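Local structure of C-X-C motif chemokine 13 (Homo sapiens, 7JNY) at residues V2-R13 with R29-P40. The protein attracts B lymphocytes as a secreted CXC chemokine that binds the receptor CXCR5, and also binds heparin. Numbering follows the deposited sequence.
Sequences VLEVYYTSLRCR and RIQILPRGNGCP
Glu4 carries the polar side of this contact, its carboxylate reaching across to Arg29 and Gln31. Arg29 NH1 meets the syn lone pair of Glu4 OE2 at 2.9 Å, a nearly straight salt bridge (169°) lying in the guanidinium plane. Glu4 OE1 has two donors on opposite faces of the carboxylate: Gln31 NE2 at 2.9 Å, close to its own amide plane, and the hydroxyl of Tyr6. With CG anti to the carbonyl carbon (chi1 -68°) and the chain extended beyond it, Glu4 runs alongside Gln31. Replacing Glu4 by alanine would probably leave the Arg29 guanidinium without its carboxylate mate and Tyr6 OH and Gln31 NE2 without their shared acceptor. On the other face of the sheet, Leu3 CD1 packs on Ile32 CD1 (3.8 Å), and Val5 CG1 lies against Pro34 CD. Between the two faces, strand 2-5 pairs in parallel with the 29-33 part of strand 27-33 through three backbone bonds, Ile30 N to Val2 O, Glu4 N to Ile30 O and Ile32 N to Glu4 O; Tyr6 N to Ile32 O continues the ladder just past strand 2-5. Beyond the strands, Leu33 CD2 sits over one face of the Arg13 guanidinium, 3.5 Å from Arg13 NE, while water 6 links Arg13 NH1 to Gln31 OE1. The loops rejoin at the disulfide Cys12 SG–Cys39 SG (2.0 Å, chi3 97°), where water 5 also bridges Cys12 N and Gly38 O. Further out, Trp47 of strand 43-48 makes a cation-pi contact with Arg29 and donates to Gln31 OE1, consistent with its orienting both partners of Glu4; helix 61-72 touches Ile30 and Ile32. Strand 2-5 thus adds a parallel outermost strand to the three-stranded antiparallel chemokine sheet, held by a salt bridge and neutral hydrogen bonds on the face of Glu4, Arg29 and Gln31 and apolar packing on the other, with the disulfide covalently joining the loops that follow the two strands.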
ATOM      1  N   VAL A   2      -8.654  -3.640   3.977  1.00 25.20           N
ATOM      2  CA  VAL A   2      -7.761  -4.759   4.230  1.00 23.19           C
ATOM      3  C   VAL A   2      -6.367  -4.339   3.805  1.00 20.84           C
ATOM      4  O   VAL A   2      -6.187  -3.850   2.690  1.00 22.95           O
ATOM      5  CB  VAL A   2      -8.204  -6.029   3.475  1.00 23.92           C
ATOM      6  CG1 VAL A   2      -7.280  -7.167   3.806  1.00 29.96           C
ATOM      7  CG2 VAL A   2      -9.648  -6.376   3.829  1.00 35.28           C
ATOM      8  N   LEU A   3      -5.404  -4.516   4.701  1.00 17.96           N
ATOM      9  CA  LEU A   3      -3.986  -4.388   4.395  1.00 17.85           C
ATOM     10  C   LEU A   3      -3.426  -5.798   4.204  1.00 17.91           C
ATOM     11  O   LEU A   3      -3.620  -6.678   5.054  1.00 19.20           O
ATOM     12  CB  LEU A   3      -3.257  -3.686   5.527  1.00 18.13           C
ATOM     13  CG  LEU A   3      -1.736  -3.688   5.553  1.00 19.89           C
ATOM     14  CD1 LEU A   3      -1.304  -2.945   4.315  1.00 23.89           C
ATOM     15  CD2 LEU A   3      -1.250  -3.041   6.830  1.00 29.19           C
ATOM     16  N   GLU A   4      -2.750  -6.029   3.091  1.00 19.61           N
ATOM     17  CA  GLU A   4      -2.096  -7.313   2.838  1.00 20.60           C
ATOM     18  C   GLU A   4      -0.596  -7.083   2.697  1.00 22.21           C
ATOM     19  O   GLU A   4      -0.181  -6.219   1.912  1.00 20.74           O
ATOM     20  CB  GLU A   4      -2.642  -7.933   1.548  1.00 22.46           C
ATOM     21  CG  GLU A   4      -4.094  -8.373   1.618  1.00 36.24           C
ATOM     22  CD  GLU A   4      -4.657  -8.767   0.250  1.00 39.62           C
ATOM     23  OE1 GLU A   4      -3.882  -8.872  -0.722  1.00 31.66           O
ATOM     24  OE2 GLU A   4      -5.899  -8.904   0.139  1.00 39.24           O
ATOM     25  N   VAL A   5       0.217  -7.845   3.438  1.00 17.62           N
ATOM     26  CA  VAL A   5       1.671  -7.785   3.281  1.00 18.62           C
ATOM     27  C   VAL A   5       2.142  -9.142   2.775  1.00 18.64           C
ATOM     28  O   VAL A   5       1.912 -10.165   3.430  1.00 19.03           O
ATOM     29  CB  VAL A   5       2.382  -7.404   4.590  1.00 19.71           C
ATOM     30  CG1 VAL A   5       3.861  -7.174   4.314  1.00 18.96           C
ATOM     31  CG2 VAL A   5       1.768  -6.173   5.194  1.00 23.16           C
ATOM     32  N   TYR A   6       2.823  -9.137   1.632  1.00 19.07           N
ATOM     33  CA  TYR A   6       3.261 -10.344   0.945  1.00 20.08           C
ATOM     34  C   TYR A   6       4.744 -10.542   1.241  1.00 23.67           C
ATOM     35  O   TYR A   6       5.579  -9.791   0.752  1.00 22.79           O
ATOM     36  CB  TYR A   6       2.973 -10.214  -0.555  1.00 22.98           C
ATOM     37  CG  TYR A   6       1.520 -10.403  -0.849  1.00 31.85           C
ATOM     38  CD1 TYR A   6       0.637  -9.317  -0.783  1.00 34.78           C
ATOM     39  CD2 TYR A   6       0.990 -11.663  -1.148  1.00 30.06           C
ATOM     40  CE1 TYR A   6      -0.726  -9.484  -0.991  1.00 31.70           C
ATOM     41  CE2 TYR A   6      -0.385 -11.829  -1.368  1.00 31.69           C
ATOM     42  CZ  TYR A   6      -1.234 -10.723  -1.290  1.00 26.70           C
ATOM     43  OH  TYR A   6      -2.589 -10.866  -1.509  1.00 40.45           O
ATOM     44  N   TYR A   7       5.070 -11.542   2.053  1.00 22.06           N
ATOM     45  CA  TYR A   7       6.462 -11.849   2.361  1.00 26.99           C
ATOM     46  C   TYR A   7       6.907 -12.967   1.430  1.00 36.79           C
ATOM     47  O   TYR A   7       7.053 -14.136   1.799  1.00 34.88           O
ATOM     48  CB  TYR A   7       6.621 -12.241   3.815  1.00 26.08           C
ATOM     49  CG  TYR A   7       6.210 -11.156   4.766  1.00 21.89           C
ATOM     50  CD1 TYR A   7       7.101 -10.170   5.157  1.00 24.58           C
ATOM     51  CD2 TYR A   7       4.939 -11.149   5.302  1.00 24.39           C
ATOM     52  CE1 TYR A   7       6.717  -9.191   6.063  1.00 21.13           C
ATOM     53  CE2 TYR A   7       4.534 -10.182   6.196  1.00 20.09           C
ATOM     54  CZ  TYR A   7       5.440  -9.212   6.569  1.00 24.52           C
ATOM     55  OH  TYR A   7       5.077  -8.243   7.464  1.00 22.71           O
ATOM     56  N   THR A   8       7.046 -12.568   0.187  1.00 23.89           N
ATOM     57  CA  THR A   8       7.342 -13.428  -0.942  1.00 27.90           C
ATOM     58  C   THR A   8       8.600 -12.886  -1.601  1.00 38.56           C
ATOM     59  O   THR A   8       9.103 -11.816  -1.238  1.00 35.67           O
ATOM     60  CB  THR A   8       6.146 -13.426  -1.897  1.00 40.02           C
ATOM     61  OG1 THR A   8       5.729 -12.062  -2.131  1.00 33.25           O
ATOM     62  CG2 THR A   8       4.981 -14.165  -1.272  1.00 39.93           C
ATOM     63  N   SER A   9       9.133 -13.650  -2.546  1.00 42.49           N
ATOM     64  CA  SER A   9      10.338 -13.257  -3.263  1.00 44.40           C
ATOM     65  C   SER A   9      10.096 -13.318  -4.754  1.00 43.08           C
ATOM     66  O   SER A   9      10.872 -13.898  -5.517  1.00 38.65           O
ATOM     67  CB  SER A   9      11.525 -14.155  -2.916  1.00 42.73           C
ATOM     68  OG  SER A   9      11.870 -14.015  -1.559  1.00 44.58           O
ATOM     69  N   LEU A  10       8.992 -12.750  -5.197  1.00 28.06           N
ATOM     70  CA  LEU A  10       8.676 -12.822  -6.611  1.00 30.54           C
ATOM     71  C   LEU A  10       9.183 -11.570  -7.309  1.00 35.10           C
ATOM     72  O   LEU A  10       9.656 -10.622  -6.678  1.00 33.21           O
ATOM     73  CB  LEU A  10       7.169 -12.991  -6.833  1.00 35.04           C
ATOM     74  CG  LEU A  10       6.568 -14.266  -6.211  1.00 41.01           C
ATOM     75  CD1 LEU A  10       5.039 -14.254  -6.323  1.00 46.92           C
ATOM     76  CD2 LEU A  10       7.140 -15.543  -6.834  1.00 49.13           C
ATOM     77  N   ARG A  11       9.114 -11.610  -8.634  1.00 27.41           N
ATOM     78  CA  ARG A  11       9.470 -10.491  -9.484  1.00 27.17           C
ATOM     79  C   ARG A  11       8.511  -9.318  -9.252  1.00 25.14           C
ATOM     80  O   ARG A  11       7.391  -9.487  -8.750  1.00 24.63           O
ATOM     81  CB  ARG A  11       9.431 -10.948 -10.947  1.00 27.59           C
ATOM     82  CG  ARG A  11      10.455 -12.069 -11.273  1.00 36.42           C
ATOM     83  CD  ARG A  11      10.346 -12.603 -12.714  1.00 64.19           C
ATOM     84  NE  ARG A  11      11.418 -13.547 -13.031  1.00 62.79           N
ATOM     85  CZ  ARG A  11      12.667 -13.212 -13.323  1.00 68.10           C
ATOM     86  NH1 ARG A  11      13.038 -11.950 -13.432  1.00 46.63           N
ATOM     87  NH2 ARG A  11      13.569 -14.171 -13.505  1.00 84.34           N
ATOM     88  N   CYS A  12       8.990  -8.117  -9.598  1.00 24.85           N
ATOM     89  CA  CYS A  12       8.207  -6.909  -9.425  1.00 24.06           C
ATOM     90  C   CYS A  12       6.875  -7.010 -10.171  1.00 24.57           C
ATOM     91  O   CYS A  12       6.798  -7.577 -11.253  1.00 25.20           O
ATOM     92  CB  CYS A  12       8.967  -5.680  -9.925  1.00 26.09           C
ATOM     93  SG  CYS A  12      10.532  -5.359  -9.136  1.00 26.80           S
ATOM     94  N   ARG A  13       5.811  -6.436  -9.578  1.00 23.66           N
ATOM     95  CA  ARG A  13       4.521  -6.395 -10.258  1.00 27.35           C
ATOM     96  C   ARG A  13       4.253  -5.070 -10.956  1.00 25.55           C
ATOM     97  O   ARG A  13       3.413  -5.021 -11.860  1.00 25.66           O
ATOM     98  CB  ARG A  13       3.361  -6.642  -9.272  1.00 29.50           C
ATOM     99  CG  ARG A  13       3.457  -7.858  -8.379  1.00 36.75           C
ATOM    100  CD  ARG A  13       2.119  -8.055  -7.625  1.00 45.53           C
ATOM    101  NE  ARG A  13       2.170  -9.185  -6.702  1.00 41.72           N
ATOM    102  CZ  ARG A  13       1.206  -9.506  -5.846  1.00 48.18           C
ATOM    103  NH1 ARG A  13       0.061  -8.828  -5.794  1.00 40.83           N
ATOM    104  NH2 ARG A  13       1.395 -10.526  -5.015  1.00 47.44           N
ATOM    105  N   ARG A  29      -8.475  -2.268  -0.643  1.00 24.35           N
ATOM    106  CA  ARG A  29      -7.352  -3.046  -0.150  1.00 21.69           C
ATOM    107  C   ARG A  29      -6.069  -2.297  -0.441  1.00 29.58           C
ATOM    108  O   ARG A  29      -5.955  -1.631  -1.481  1.00 22.82           O
ATOM    109  CB  ARG A  29      -7.176  -4.392  -0.839  1.00 32.85           C
ATOM    110  CG  ARG A  29      -8.242  -5.424  -0.768  1.00 51.39           C
ATOM    111  CD  ARG A  29      -7.549  -6.724  -1.196  1.00 57.77           C
ATOM    112  NE  ARG A  29      -7.778  -6.991  -2.613  1.00 57.84           N
ATOM    113  CZ  ARG A  29      -7.264  -8.011  -3.289  1.00 66.35           C
ATOM    114  NH1 ARG A  29      -6.446  -8.882  -2.718  1.00 67.95           N
ATOM    115  NH2 ARG A  29      -7.582  -8.163  -4.568  1.00 72.54           N
ATOM    116  N   ILE A  30      -5.066  -2.522   0.403  1.00 23.16           N
ATOM    117  CA  ILE A  30      -3.699  -2.087   0.116  1.00 19.35           C
ATOM    118  C   ILE A  30      -2.779  -3.294   0.229  1.00 25.51           C
ATOM    119  O   ILE A  30      -2.807  -4.001   1.239  1.00 19.55           O
ATOM    120  CB  ILE A  30      -3.233  -0.990   1.075  1.00 23.25           C
ATOM    121  CG1 ILE A  30      -4.048   0.287   0.887  1.00 34.91           C
ATOM    122  CG2 ILE A  30      -1.765  -0.709   0.874  1.00 22.04           C
ATOM    123  CD1 ILE A  30      -4.051   1.139   2.129  1.00 36.66           C
ATOM    124  N   GLN A  31      -1.938  -3.514  -0.780  1.00 21.32           N
ATOM    125  CA  GLN A  31      -1.042  -4.660  -0.797  1.00 20.56           C
ATOM    126  C   GLN A  31       0.379  -4.145  -0.725  1.00 21.60           C
ATOM    127  O   GLN A  31       0.788  -3.322  -1.556  1.00 21.85           O
ATOM    128  CB  GLN A  31      -1.214  -5.479  -2.067  1.00 21.87           C
ATOM    129  CG  GLN A  31      -2.593  -6.066  -2.221  1.00 27.80           C
ATOM    130  CD  GLN A  31      -2.704  -6.857  -3.486  1.00 36.48           C
ATOM    131  OE1 GLN A  31      -2.219  -6.428  -4.531  1.00 36.31           O
ATOM    132  NE2 GLN A  31      -3.372  -7.999  -3.422  1.00 42.89           N
ATOM    133  N   ILE A  32       1.130  -4.611   0.254  1.00 18.33           N
ATOM    134  CA  ILE A  32       2.516  -4.191   0.421  1.00 19.92           C
ATOM    135  C   ILE A  32       3.393  -5.387   0.115  1.00 24.94           C
ATOM    136  O   ILE A  32       3.219  -6.462   0.712  1.00 18.78           O
ATOM    137  CB  ILE A  32       2.786  -3.660   1.829  1.00 17.55           C
ATOM    138  CG1 ILE A  32       1.902  -2.436   2.069  1.00 21.61           C
ATOM    139  CG2 ILE A  32       4.222  -3.241   1.990  1.00 21.99           C
ATOM    140  CD1 ILE A  32       2.186  -1.789   3.353  1.00 27.64           C
ATOM    141  N   LEU A  33       4.337  -5.195  -0.806  1.00 19.35           N
ATOM    142  CA  LEU A  33       5.329  -6.217  -1.121  1.00 21.21           C
ATOM    143  C   LEU A  33       6.702  -5.678  -0.774  1.00 20.17           C
ATOM    144  O   LEU A  33       7.295  -4.931  -1.577  1.00 20.85           O
ATOM    145  CB  LEU A  33       5.231  -6.590  -2.593  1.00 21.29           C
ATOM    146  CG  LEU A  33       3.844  -7.117  -2.955  1.00 22.45           C
ATOM    147  CD1 LEU A  33       3.115  -6.041  -3.702  1.00 30.42           C
ATOM    148  CD2 LEU A  33       3.950  -8.386  -3.782  1.00 38.49           C
ATOM    149  N   PRO A  34       7.224  -5.989   0.411  1.00 19.86           N
ATOM    150  CA  PRO A  34       8.580  -5.578   0.738  1.00 20.35           C
ATOM    151  C   PRO A  34       9.552  -6.086  -0.309  1.00 27.03           C
ATOM    152  O   PRO A  34       9.349  -7.118  -0.941  1.00 22.02           O
ATOM    153  CB  PRO A  34       8.840  -6.204   2.106  1.00 21.77           C
ATOM    154  CG  PRO A  34       7.768  -7.177   2.326  1.00 24.36           C
ATOM    155  CD  PRO A  34       6.626  -6.859   1.431  1.00 19.52           C
ATOM    156  N   ARG A  35      10.604  -5.337  -0.525  1.00 24.15           N
ATOM    157  CA  ARG A  35      11.550  -5.735  -1.500  1.00 23.68           C
ATOM    158  C   ARG A  35      12.292  -6.915  -1.014  1.00 24.23           C
ATOM    159  O   ARG A  35      12.431  -7.218   0.161  1.00 23.75           O
ATOM    160  CB  ARG A  35      12.514  -4.635  -1.806  1.00 24.72           C
ATOM    161  CG  ARG A  35      13.323  -4.175  -0.677  1.00 42.29           C
ATOM    162  CD  ARG A  35      14.581  -3.503  -1.186  1.00 50.27           C
ATOM    163  NE  ARG A  35      15.073  -2.503  -0.279  1.00 51.40           N
ATOM    164  CZ  ARG A  35      16.239  -2.585   0.339  1.00 74.36           C
ATOM    165  NH1 ARG A  35      17.031  -3.625   0.143  1.00 66.30           N
ATOM    166  NH2 ARG A  35      16.606  -1.636   1.168  1.00 98.53           N
ATOM    167  N   GLY A  36      13.033  -7.614  -1.903  1.00 25.84           N
ATOM    168  CA  GLY A  36      13.767  -8.792  -1.560  1.00 26.47           C
ATOM    169  C   GLY A  36      14.658  -9.114  -2.727  1.00 28.22           C
ATOM    170  O   GLY A  36      15.074  -8.220  -3.482  1.00 28.89           O
ATOM    171  N   ASN A  37      14.915 -10.389  -2.918  1.00 29.29           N
ATOM    172  CA  ASN A  37      15.800 -10.747  -4.012  1.00 38.45           C
ATOM    173  C   ASN A  37      15.086 -10.863  -5.350  1.00 44.93           C
ATOM    174  O   ASN A  37      15.759 -11.000  -6.370  1.00 41.50           O
ATOM    175  CB  ASN A  37      16.493 -12.068  -3.755  1.00 47.62           C
ATOM    176  CG  ASN A  37      17.278 -12.074  -2.487  1.00 48.37           C
ATOM    177  OD1 ASN A  37      17.004 -12.866  -1.583  1.00 45.67           O
ATOM    178  ND2 ASN A  37      18.150 -11.090  -2.344  1.00 33.02           N
ATOM    179  N   GLY A  38      13.756 -10.861  -5.364  1.00 30.64           N
ATOM    180  CA  GLY A  38      13.027 -10.992  -6.602  1.00 34.99           C
ATOM    181  C   GLY A  38      12.709  -9.638  -7.215  1.00 33.02           C
ATOM    182  O   GLY A  38      12.710  -9.476  -8.444  1.00 35.95           O
ATOM    183  N   CYS A  39      12.435  -8.661  -6.357  1.00 29.70           N
ATOM    184  CA  CYS A  39      12.079  -7.311  -6.770  1.00 29.36           C
ATOM    185  C   CYS A  39      12.905  -6.371  -5.902  1.00 28.85           C
ATOM    186  O   CYS A  39      12.807  -6.411  -4.660  1.00 29.22           O
ATOM    187  CB  CYS A  39      10.577  -7.039  -6.598  1.00 29.65           C
ATOM    188  SG  CYS A  39      10.149  -5.392  -7.136  1.00 28.29           S
ATOM    189  N   PRO A  40      13.736  -5.500  -6.495  1.00 34.90           N
ATOM    190  CA  PRO A  40      14.660  -4.690  -5.688  1.00 31.35           C
ATOM    191  C   PRO A  40      14.045  -3.431  -5.102  1.00 29.47           C
ATOM    192  O   PRO A  40      14.785  -2.587  -4.593  1.00 31.74           O
ATOM    193  CB  PRO A  40      15.751  -4.311  -6.714  1.00 33.04           C
ATOM    194  CG  PRO A  40      14.975  -4.203  -7.999  1.00 33.95           C
ATOM    195  CD  PRO A  40      13.939  -5.310  -7.939  1.00 39.62           C
TER
HETATM  196  O   HOH W   1       7.401  -9.113  -1.189  1.00 27.83           O
HETATM  197  O   HOH W   2      10.786  -9.755  -1.026  1.00 46.69           O
HETATM  198  O   HOH W   3      13.597 -12.290  -1.724  1.00 41.34           O
HETATM  199  O   HOH W   4      11.322 -10.001  -4.005  1.00 28.12           O
HETATM  200  O   HOH W   5      11.541  -8.206 -10.905  1.00 23.83           O
HETATM  201  O   HOH W   6      -1.238  -7.296  -7.322  1.00 35.67           O